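Trans-4-hydroxy-L-proline dehydratase (Clostridioides difficile 70-100-2010, PDB 6VXC) dehydrates trans-4-hydroxy-L-proline to (S)-1-pyrroline-5-carboxylate by glycyl radical chemistry, a step in the anaerobic breakdown of hydroxyproline. Local coordinates at residues Y357-I368 against I393-K404; F640-T648 against E657-T665. All blocks are in the same frame, centred on the assembly; numbering follows the deposited sequence.

Interaction 1 (Y357-I368 against I393-K404); sequences YTDFANINTGGI and IQPSSNVQISKK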
loop_
_atom_site.group_PDB
_atom_site.type_symbol
_atom_site.label_atom_id
_atom_site.label_comp_id
_atom_site.label_asym_id
_atom_site.label_seq_id
_atom_site.Cartn_x
_atom_site.Cartn_y
_atom_site.Cartn_z
ATOM N N TYR A 357 3.991 -8.118 -7.822
ATOM C CA TYR A 357 5.388 -7.851 -7.483
ATOM C C TYR A 357 5.599 -6.442 -6.933
ATOM O O TYR A 357 6.634 -6.182 -6.314
ATOM C CB TYR A 357 6.305 -8.020 -8.712
ATOM C CG TYR A 357 6.466 -9.417 -9.279
ATOM C CD1 TYR A 357 7.270 -10.368 -8.653
ATOM C CD2 TYR A 357 5.834 -9.777 -10.461
ATOM C CE1 TYR A 357 7.420 -11.659 -9.193
ATOM C CE2 TYR A 357 5.971 -11.045 -11.013
ATOM C CZ TYR A 357 6.763 -11.989 -10.375
ATOM O OH TYR A 357 6.893 -13.243 -10.936
ATOM N N THR A 358 4.687 -5.510 -7.196
ATOM C CA THR A 358 4.913 -4.126 -6.788
ATOM C C THR A 358 4.761 -3.987 -5.271
ATOM O O THR A 358 4.098 -4.794 -4.614
ATOM C CB THR A 358 3.961 -3.183 -7.529
ATOM O OG1 THR A 358 2.598 -3.472 -7.189
ATOM C CG2 THR A 358 4.127 -3.348 -9.047
ATOM N N ASP A 359 5.400 -2.947 -4.712
ATOM C CA ASP A 359 5.409 -2.720 -3.269
ATOM C C ASP A 359 4.834 -1.360 -2.899
ATOM O O ASP A 359 5.123 -0.854 -1.814
ATOM C CB ASP A 359 6.829 -2.860 -2.695
ATOM C CG ASP A 359 6.848 -3.430 -1.260
ATOM O OD1 ASP A 359 5.779 -3.692 -0.673
ATOM O OD2 ASP A 359 7.960 -3.618 -0.732
ATOM N N PHE A 360 4.059 -0.738 -3.795
ATOM C CA PHE A 360 3.170 0.362 -3.439
ATOM C C PHE A 360 3.921 1.533 -2.810
ATOM O O PHE A 360 3.497 2.090 -1.797
ATOM C CB PHE A 360 2.049 -0.117 -2.502
ATOM C CG PHE A 360 1.170 -1.153 -3.103
ATOM C CD1 PHE A 360 1.532 -2.484 -3.082
ATOM C CD2 PHE A 360 -0.019 -0.797 -3.711
ATOM C CE1 PHE A 360 0.733 -3.435 -3.643
ATOM C CE2 PHE A 360 -0.824 -1.752 -4.277
ATOM C CZ PHE A 360 -0.441 -3.079 -4.247
ATOM N N ALA A 361 5.029 1.925 -3.433
ATOM C CA ALA A 361 5.779 3.105 -3.010
ATOM C C ALA A 361 5.144 4.305 -3.702
ATOM O O ALA A 361 5.382 4.554 -4.881
ATOM C CB ALA A 361 7.260 2.984 -3.338
ATOM N N ASN A 362 4.330 5.038 -2.960
ATOM C CA ASN A 362 3.417 6.031 -3.507
ATOM C C ASN A 362 4.023 7.434 -3.386
ATOM O O ASN A 362 4.242 7.927 -2.281
ATOM C CB ASN A 362 2.086 5.920 -2.760
ATOM C CG ASN A 362 0.985 6.750 -3.377
ATOM O OD1 ASN A 362 1.217 7.834 -3.894
ATOM N ND2 ASN A 362 -0.245 6.264 -3.259
ATOM N N ILE A 363 4.255 8.085 -4.525
ATOM C CA ILE A 363 4.790 9.442 -4.572
ATOM C C ILE A 363 3.654 10.406 -4.912
ATOM O O ILE A 363 2.882 10.162 -5.844
ATOM C CB ILE A 363 5.962 9.531 -5.572
ATOM C CG1 ILE A 363 7.104 8.607 -5.099
ATOM C CG2 ILE A 363 6.431 10.976 -5.724
ATOM C CD1 ILE A 363 8.323 8.517 -6.007
ATOM N N ASN A 364 3.527 11.479 -4.113
ATOM C CA ASN A 364 2.500 12.511 -4.233
ATOM C C ASN A 364 3.151 13.772 -4.824
ATOM O O ASN A 364 3.975 14.413 -4.165
ATOM C CB ASN A 364 1.900 12.839 -2.865
ATOM C CG ASN A 364 0.835 11.844 -2.380
ATOM O OD1 ASN A 364 0.052 12.199 -1.509
ATOM N ND2 ASN A 364 0.831 10.607 -2.891
ATOM N N THR A 365 2.773 14.142 -6.040
ATOM C CA THR A 365 3.319 15.308 -6.726
ATOM C C THR A 365 2.229 16.362 -6.893
ATOM O O THR A 365 1.077 16.039 -7.204
ATOM C CB THR A 365 3.920 14.887 -8.088
ATOM O OG1 THR A 365 5.018 13.998 -7.866
ATOM C CG2 THR A 365 4.427 16.078 -8.914
ATOM N N GLY A 366 2.590 17.624 -6.680
ATOM C CA GLY A 366 1.614 18.693 -6.770
ATOM C C GLY A 366 1.240 19.250 -5.407
ATOM O O GLY A 366 2.103 19.751 -4.678
ATOM N N GLY A 367 -0.041 19.158 -5.053
ATOM C CA GLY A 367 -0.507 19.450 -3.719
ATOM C C GLY A 367 -0.195 20.870 -3.287
ATOM O O GLY A 367 -0.259 21.826 -4.073
ATOM N N ILE A 368 0.094 21.012 -1.988
ATOM C CA ILE A 368 0.380 22.290 -1.351
ATOM C C ILE A 368 1.732 22.201 -0.664
ATOM O O ILE A 368 2.204 21.122 -0.306
ATOM C CB ILE A 368 -0.717 22.698 -0.347
ATOM C CG1 ILE A 368 -0.926 21.598 0.702
ATOM C CG2 ILE A 368 -2.025 22.976 -1.063
ATOM C CD1 ILE A 368 -1.993 21.930 1.649
ATOM N N ILE A 393 5.882 0.528 -13.434
ATOM C CA ILE A 393 4.803 0.382 -12.455
ATOM C C ILE A 393 5.264 0.594 -11.022
ATOM O O ILE A 393 4.420 0.735 -10.129
ATOM C CB ILE A 393 4.091 -0.983 -12.584
ATOM C CG1 ILE A 393 5.057 -2.151 -12.395
ATOM C CG2 ILE A 393 3.345 -1.079 -13.903
ATOM C CD1 ILE A 393 4.362 -3.509 -12.500
ATOM N N GLN A 394 6.566 0.650 -10.788
ATOM C CA GLN A 394 7.123 1.161 -9.539
ATOM C C GLN A 394 8.073 2.294 -9.897
ATOM O O GLN A 394 8.805 2.172 -10.863
ATOM C CB GLN A 394 7.890 0.089 -8.775
ATOM C CG GLN A 394 7.092 -1.120 -8.332
ATOM C CD GLN A 394 7.737 -1.779 -7.111
ATOM O OE1 GLN A 394 7.458 -1.390 -5.978
ATOM N NE2 GLN A 394 8.586 -2.772 -7.337
ATOM N N PRO A 395 8.051 3.401 -9.149
ATOM C CA PRO A 395 7.156 3.702 -8.040
ATOM C C PRO A 395 5.740 3.980 -8.542
ATOM O O PRO A 395 5.488 4.045 -9.752
ATOM C CB PRO A 395 7.759 4.967 -7.439
ATOM C CG PRO A 395 8.360 5.665 -8.637
ATOM C CD PRO A 395 8.902 4.555 -9.493
ATOM N N SER A 396 4.828 4.150 -7.598
ATOM C CA SER A 396 3.450 4.516 -7.889
ATOM C C SER A 396 3.396 6.042 -7.870
ATOM O O SER A 396 3.293 6.662 -6.804
ATOM C CB SER A 396 2.522 3.858 -6.868
ATOM O OG SER A 396 1.167 4.155 -7.095
ATOM N N SER A 397 3.491 6.654 -9.063
ATOM C CA SER A 397 3.674 8.098 -9.207
ATOM C C SER A 397 2.317 8.765 -9.433
ATOM O O SER A 397 1.702 8.604 -10.493
ATOM C CB SER A 397 4.634 8.409 -10.357
ATOM O OG SER A 397 4.783 9.814 -10.514
ATOM N N ASN A 398 1.864 9.524 -8.444
ATOM C CA ASN A 398 0.516 10.082 -8.432
ATOM C C ASN A 398 0.573 11.583 -8.196
ATOM O O ASN A 398 1.622 12.140 -7.861
ATOM C CB ASN A 398 -0.331 9.399 -7.353
ATOM C CG ASN A 398 -0.391 7.925 -7.554
ATOM O OD1 ASN A 398 -0.817 7.466 -8.600
ATOM N ND2 ASN A 398 0.106 7.178 -6.608
ATOM N N VAL A 399 -0.588 12.231 -8.303
ATOM C CA VAL A 399 -0.686 13.673 -8.149
ATOM C C VAL A 399 -1.721 14.019 -7.084
ATOM O O VAL A 399 -2.730 13.326 -6.926
ATOM C CB VAL A 399 -1.017 14.357 -9.498
ATOM C CG1 VAL A 399 0.088 14.045 -10.506
ATOM C CG2 VAL A 399 -2.394 13.962 -10.027
ATOM N N GLN A 400 -1.412 15.054 -6.307
ATOM C CA GLN A 400 -2.364 15.727 -5.439
ATOM C C GLN A 400 -2.891 16.957 -6.166
ATOM O O GLN A 400 -2.116 17.825 -6.579
ATOM C CB GLN A 400 -1.725 16.132 -4.110
ATOM C CG GLN A 400 -1.853 15.114 -2.989
ATOM C CD GLN A 400 -1.536 15.717 -1.625
ATOM O OE1 GLN A 400 -2.071 16.764 -1.260
ATOM N NE2 GLN A 400 -0.629 15.081 -0.885
ATOM N N ILE A 401 -4.202 17.036 -6.291
ATOM C CA ILE A 401 -4.873 18.131 -6.959
ATOM C C ILE A 401 -5.586 18.934 -5.888
ATOM O O ILE A 401 -6.409 18.392 -5.150
ATOM C CB ILE A 401 -5.853 17.616 -8.024
ATOM C CG1 ILE A 401 -5.126 16.752 -9.068
ATOM C CG2 ILE A 401 -6.624 18.771 -8.639
ATOM C CD1 ILE A 401 -3.933 17.414 -9.758
ATOM N N SER A 402 -5.251 20.216 -5.802
ATOM C CA SER A 402 -5.862 21.193 -4.917
ATOM C C SER A 402 -6.697 22.168 -5.735
ATOM O O SER A 402 -6.465 22.360 -6.929
ATOM C CB SER A 402 -4.774 21.956 -4.132
ATOM O OG SER A 402 -5.264 23.131 -3.508
ATOM N N LYS A 403 -7.655 22.814 -5.065
ATOM C CA LYS A 403 -8.315 23.970 -5.664
ATOM C C LYS A 403 -7.308 25.053 -6.052
ATOM O O LYS A 403 -7.626 25.912 -6.876
ATOM C CB LYS A 403 -9.350 24.539 -4.698
ATOM C CG LYS A 403 -8.728 25.081 -3.434
ATOM C CD LYS A 403 -9.758 25.590 -2.442
ATOM C CE LYS A 403 -9.066 26.224 -1.231
ATOM N NZ LYS A 403 -10.031 26.816 -0.261
ATOM N N LYS A 404 -6.115 25.033 -5.460
ATOM C CA LYS A 404 -5.036 25.969 -5.749
ATOM C C LYS A 404 -4.108 25.511 -6.871
ATOM O O LYS A 404 -3.226 26.280 -7.264
ATOM C CB LYS A 404 -4.191 26.208 -4.491
ATOM C CG LYS A 404 -4.956 26.627 -3.219
ATOM C CD LYS A 404 -3.958 26.744 -2.091
ATOM C CE LYS A 404 -4.492 27.438 -0.844
ATOM N NZ LYS A 404 -5.332 26.541 -0.056
HETATM O O HOH W 1 6.050 1.125 -5.908
HETATM O O HOH W 2 4.292 11.538 -8.385
HETATM O O HOH W 3 -0.222 18.474 -0.423
#
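Two neighbouring parallel strands of a beta-alpha-beta unit pair here: strand 362-366 leads through helix 378-390 into strand 396-401, and Asn362, Asn364 and Asn398 share one face of the pair. The backbone ladder starts with Ser396 N to Ala361 O (2.8 Å) and Ile363 N to Ser396 O, then alternates through Asn398 and Thr365 to Gly367 N on Gln400 O. On the asparagine face, Asn398 ND2 gives a hydrogen bond to Asn362 OD1 (3.0 Å), which lies in the Asn398 amide plane; seen from Asn362 the donor sits above the carbonyl plane, the amides turned 63° apart. ND2 also donates to Ser396 OG, while OD1 of Asn398 takes Ala425 N, so both ends of that amide are engaged and its flip is fixed. Farther along, Gln400 NE2 donates a hydrogen bond to Asn364 OD1 (3.0 Å), the two amides perpendicular; the strongest polar partner of Asn364 is Thr451. In this glycyl radical enzyme the loop before strand 362-366 and the start of that strand border the active site: Phe360 touches Cys454, the probable radical cysteine, and Asn362 ND2 donates to Gly453 O. Across from that loop, Gln394, ahead of strand 396-401, accepts Asp359 N through OE1 (2.9 Å) from above its carbonyl plane; OE1 also accepts a hydrogen bond from a water, itself accepting from Ala361 N. Beside Gln394, Thr358 CG2 presses on Ile393 CD1 (3.5 Å), a tight pair whose side chains cross at roughly right angles. On the other face, Ile363 CD1 meets Pro395 CB at 3.9 Å, and a water joins Thr365 OG1, Ser397 OG and Asn398 O.

Interaction 2 (F640-T648 against E657-T665); sequences FNAYYNEVT and EYRVDMLPT
Val660 turns its CG2 methyl into the groove between Tyr643 and Val647, where helix 630-647 packs antiparallel on strand 657-661, an outermost strand of a three-stranded parallel sheet. That methyl lies 3.5 Å from Tyr643 CE2, approaching the ring obliquely, and 3.6 Å from Val647 CB. The Tyr643 side chain runs roughly at right angles to strand 657-661, its CG opposite the backbone nitrogen (chi1 -175°), and its OH bonds to Ile570 O of the central strand, which fixes the ring's far end. Met662 runs past Tyr643 in the opposite direction, its SD oblique to the ring at 4.9 Å from the centroid, a Met-aromatic contact; its CE lies at the edge of the Phe640 ring. Across the strand from this apolar row, Asp661 CB points away from the helix, its side chain near Glu456, the probable proton acceptor. At the helix C terminus Val647 CG1 rests on Tyr658 CB, and Thr648 CG2 lies against Arg659 NH2, which also forms a salt bridge with Glu657 OE2 at 2.8 Å. Tyr644 O is gripped from opposite faces of its plane by Thr648 N and Thr648 OG1; a water donates to that same OG1 and accepts a weak bond from Val660 N.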
loop_
_atom_site.group_PDB
_atom_site.type_symbol
_atom_site.label_atom_id
_atom_site.label_comp_id
_atom_site.label_asym_id
_atom_site.label_seq_id
_atom_site.Cartn_x
_atom_site.Cartn_y
_atom_site.Cartn_z
ATOM N N PHE A 640 -22.293 2.508 5.222
ATOM C CA PHE A 640 -21.039 3.200 5.499
ATOM C C PHE A 640 -20.997 3.715 6.924
ATOM O O PHE A 640 -19.993 3.555 7.614
ATOM C CB PHE A 640 -20.838 4.360 4.530
ATOM C CG PHE A 640 -19.661 5.218 4.865
ATOM C CD1 PHE A 640 -18.392 4.843 4.481
ATOM C CD2 PHE A 640 -19.824 6.390 5.580
ATOM C CE1 PHE A 640 -17.290 5.636 4.793
ATOM C CE2 PHE A 640 -18.735 7.186 5.889
ATOM C CZ PHE A 640 -17.467 6.800 5.502
ATOM N N ASN A 641 -22.084 4.347 7.377
ATOM C CA ASN A 641 -22.137 4.883 8.736
ATOM C C ASN A 641 -22.040 3.780 9.780
ATOM O O ASN A 641 -21.383 3.954 10.808
ATOM C CB ASN A 641 -23.422 5.687 8.929
ATOM C CG ASN A 641 -23.416 6.963 8.123
ATOM O OD1 ASN A 641 -22.356 7.466 7.775
ATOM N ND2 ASN A 641 -24.596 7.486 7.805
ATOM N N ALA A 642 -22.688 2.641 9.536
ATOM C CA ALA A 642 -22.599 1.541 10.487
ATOM C C ALA A 642 -21.166 1.058 10.612
ATOM O O ALA A 642 -20.687 0.796 11.722
ATOM C CB ALA A 642 -23.511 0.390 10.063
ATOM N N TYR A 643 -20.471 0.937 9.476
ATOM C CA TYR A 643 -19.071 0.518 9.479
ATOM C C TYR A 643 -18.190 1.539 10.182
ATOM O O TYR A 643 -17.401 1.196 11.073
ATOM C CB TYR A 643 -18.607 0.295 8.036
ATOM C CG TYR A 643 -17.213 -0.255 7.904
ATOM C CD1 TYR A 643 -16.886 -1.500 8.420
ATOM C CD2 TYR A 643 -16.228 0.445 7.216
ATOM C CE1 TYR A 643 -15.616 -2.030 8.275
ATOM C CE2 TYR A 643 -14.947 -0.074 7.073
ATOM C CZ TYR A 643 -14.647 -1.313 7.605
ATOM O OH TYR A 643 -13.388 -1.860 7.476
ATOM N N TYR A 644 -18.327 2.805 9.800
ATOM C CA TYR A 644 -17.612 3.881 10.472
ATOM C C TYR A 644 -17.869 3.856 11.976
ATOM O O TYR A 644 -16.934 3.943 12.777
ATOM C CB TYR A 644 -18.047 5.223 9.889
ATOM C CG TYR A 644 -17.640 6.430 10.690
ATOM C CD1 TYR A 644 -16.384 6.993 10.529
ATOM C CD2 TYR A 644 -18.516 7.018 11.598
ATOM C CE1 TYR A 644 -15.996 8.091 11.255
ATOM C CE2 TYR A 644 -18.131 8.130 12.344
ATOM C CZ TYR A 644 -16.861 8.660 12.157
ATOM O OH TYR A 644 -16.435 9.745 12.864
ATOM N N ASN A 645 -19.138 3.725 12.374
ATOM C CA ASN A 645 -19.495 3.784 13.789
ATOM C C ASN A 645 -18.979 2.580 14.561
ATOM O O ASN A 645 -18.582 2.719 15.722
ATOM C CB ASN A 645 -21.015 3.876 13.952
ATOM C CG ASN A 645 -21.567 5.268 13.664
ATOM O OD1 ASN A 645 -20.920 6.271 13.918
ATOM N ND2 ASN A 645 -22.778 5.320 13.138
ATOM N N GLU A 646 -18.956 1.408 13.936
ATOM C CA GLU A 646 -18.527 0.202 14.633
ATOM C C GLU A 646 -17.026 0.194 14.898
ATOM O O GLU A 646 -16.583 -0.345 15.922
ATOM C CB GLU A 646 -18.930 -1.019 13.819
ATOM C CG GLU A 646 -18.689 -2.332 14.510
ATOM C CD GLU A 646 -19.448 -2.424 15.804
ATOM O OE1 GLU A 646 -20.676 -2.168 15.799
ATOM O OE2 GLU A 646 -18.807 -2.751 16.820
ATOM N N VAL A 647 -16.237 0.804 14.019
ATOM C CA VAL A 647 -14.782 0.719 14.087
ATOM C C VAL A 647 -14.158 1.947 14.746
ATOM O O VAL A 647 -13.267 1.817 15.585
ATOM C CB VAL A 647 -14.189 0.478 12.680
ATOM C CG1 VAL A 647 -12.661 0.594 12.726
ATOM C CG2 VAL A 647 -14.593 -0.877 12.178
ATOM N N THR A 648 -14.602 3.149 14.372
ATOM C CA THR A 648 -13.851 4.370 14.665
ATOM C C THR A 648 -13.850 4.737 16.154
ATOM O O THR A 648 -14.898 4.788 16.804
ATOM C CB THR A 648 -14.429 5.535 13.859
ATOM O OG1 THR A 648 -14.437 5.208 12.466
ATOM C CG2 THR A 648 -13.612 6.798 14.080
ATOM N N GLU A 657 -6.058 5.418 18.031
ATOM C CA GLU A 657 -7.426 4.942 17.860
ATOM C C GLU A 657 -7.596 4.314 16.481
ATOM O O GLU A 657 -6.806 4.545 15.560
ATOM C CB GLU A 657 -8.447 6.065 18.036
ATOM C CG GLU A 657 -8.510 6.997 16.855
ATOM C CD GLU A 657 -9.589 8.075 16.970
ATOM O OE1 GLU A 657 -10.304 8.120 18.002
ATOM O OE2 GLU A 657 -9.708 8.886 16.020
ATOM N N TYR A 658 -8.658 3.521 16.354
ATOM C CA TYR A 658 -9.025 2.913 15.088
ATOM C C TYR A 658 -9.808 3.897 14.235
ATOM O O TYR A 658 -10.549 4.747 14.746
ATOM C CB TYR A 658 -9.858 1.641 15.300
ATOM C CG TYR A 658 -8.980 0.451 15.469
ATOM C CD1 TYR A 658 -8.450 0.135 16.717
ATOM C CD2 TYR A 658 -8.621 -0.329 14.382
ATOM C CE1 TYR A 658 -7.626 -0.930 16.876
ATOM C CE2 TYR A 658 -7.778 -1.414 14.534
ATOM C CZ TYR A 658 -7.287 -1.702 15.790
ATOM O OH TYR A 658 -6.447 -2.762 15.954
ATOM N N ARG A 659 -9.597 3.799 12.928
ATOM C CA ARG A 659 -10.345 4.560 11.943
ATOM C C ARG A 659 -10.603 3.660 10.735
ATOM O O ARG A 659 -10.175 2.509 10.687
ATOM C CB ARG A 659 -9.606 5.850 11.558
ATOM C CG ARG A 659 -9.290 6.780 12.763
ATOM C CD ARG A 659 -8.753 8.149 12.333
ATOM N NE ARG A 659 -9.797 8.914 11.658
ATOM C CZ ARG A 659 -10.818 9.497 12.276
ATOM N NH1 ARG A 659 -11.725 10.171 11.571
ATOM N NH2 ARG A 659 -10.921 9.431 13.600
ATOM N N VAL A 660 -11.261 4.209 9.726
ATOM C CA VAL A 660 -11.843 3.414 8.659
ATOM C C VAL A 660 -11.316 3.920 7.319
ATOM O O VAL A 660 -11.097 5.122 7.153
ATOM C CB VAL A 660 -13.380 3.509 8.801
ATOM C CG1 VAL A 660 -14.068 3.894 7.556
ATOM C CG2 VAL A 660 -13.953 2.242 9.505
ATOM N N ASP A 661 -11.048 2.992 6.391
ATOM C CA ASP A 661 -10.785 3.320 4.990
ATOM C C ASP A 661 -11.410 2.239 4.101
ATOM O O ASP A 661 -11.887 1.209 4.587
ATOM C CB ASP A 661 -9.268 3.516 4.711
ATOM C CG ASP A 661 -8.414 2.303 5.066
ATOM O OD1 ASP A 661 -8.976 1.202 5.170
ATOM O OD2 ASP A 661 -7.159 2.445 5.224
ATOM N N MET A 662 -11.415 2.484 2.785
ATOM C CA MET A 662 -12.156 1.652 1.834
ATOM C C MET A 662 -11.296 1.409 0.596
ATOM O O MET A 662 -11.274 2.244 -0.318
ATOM C CB MET A 662 -13.468 2.325 1.458
ATOM C CG MET A 662 -14.183 2.911 2.668
ATOM S SD MET A 662 -15.128 1.647 3.519
ATOM C CE MET A 662 -16.457 1.485 2.337
ATOM N N LEU A 663 -10.614 0.268 0.560
ATOM C CA LEU A 663 -9.826 -0.139 -0.597
ATOM C C LEU A 663 -9.691 -1.657 -0.590
ATOM O O LEU A 663 -9.837 -2.289 0.460
ATOM C CB LEU A 663 -8.443 0.541 -0.613
ATOM C CG LEU A 663 -7.316 0.469 0.437
ATOM C CD1 LEU A 663 -7.809 0.839 1.811
ATOM C CD2 LEU A 663 -6.551 -0.832 0.452
ATOM N N PRO A 664 -9.465 -2.278 -1.760
ATOM C CA PRO A 664 -9.439 -3.748 -1.827
ATOM C C PRO A 664 -8.099 -4.367 -2.229
ATOM O O PRO A 664 -7.893 -5.560 -1.995
ATOM C CB PRO A 664 -10.483 -4.033 -2.909
ATOM C CG PRO A 664 -10.205 -2.892 -3.919
ATOM C CD PRO A 664 -9.753 -1.689 -3.083
ATOM N N THR A 665 -7.211 -3.606 -2.875
ATOM C CA THR A 665 -6.093 -4.172 -3.637
ATOM C C THR A 665 -6.604 -5.337 -4.496
ATOM O O THR A 665 -7.416 -5.107 -5.393
ATOM C CB THR A 665 -4.931 -4.573 -2.713
ATOM O OG1 THR A 665 -4.616 -3.478 -1.839
ATOM C CG2 THR A 665 -3.692 -4.927 -3.534
HETATM O O HOH W 4 -14.216 10.984 12.686
HETATM O O HOH W 5 -12.734 6.677 10.635
#

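Overall arrangement
From the N terminus, the chain first reaches 357-368, runs through helix 378-390, and returns at 393-404, so interaction 1 closes the 24-residue crossover connection of a beta-alpha-beta unit. Only much later does helix 630-647 end and an eight-residue loop bring 657-665 back along it, closing interaction 2. The two are in series, neither nested nor crossed. Interaction 1 builds one side of the five-stranded mixed sheet; interaction 2 packs the end of helix 630-647 on 657-661, an outermost strand of the three-stranded parallel sheet. Their centres are 23 Å apart, yet Phe360 CZ meets Thr665 CG2 at 3.8 Å, and both contacts border the neighbourhood of Cys454 and Glu456.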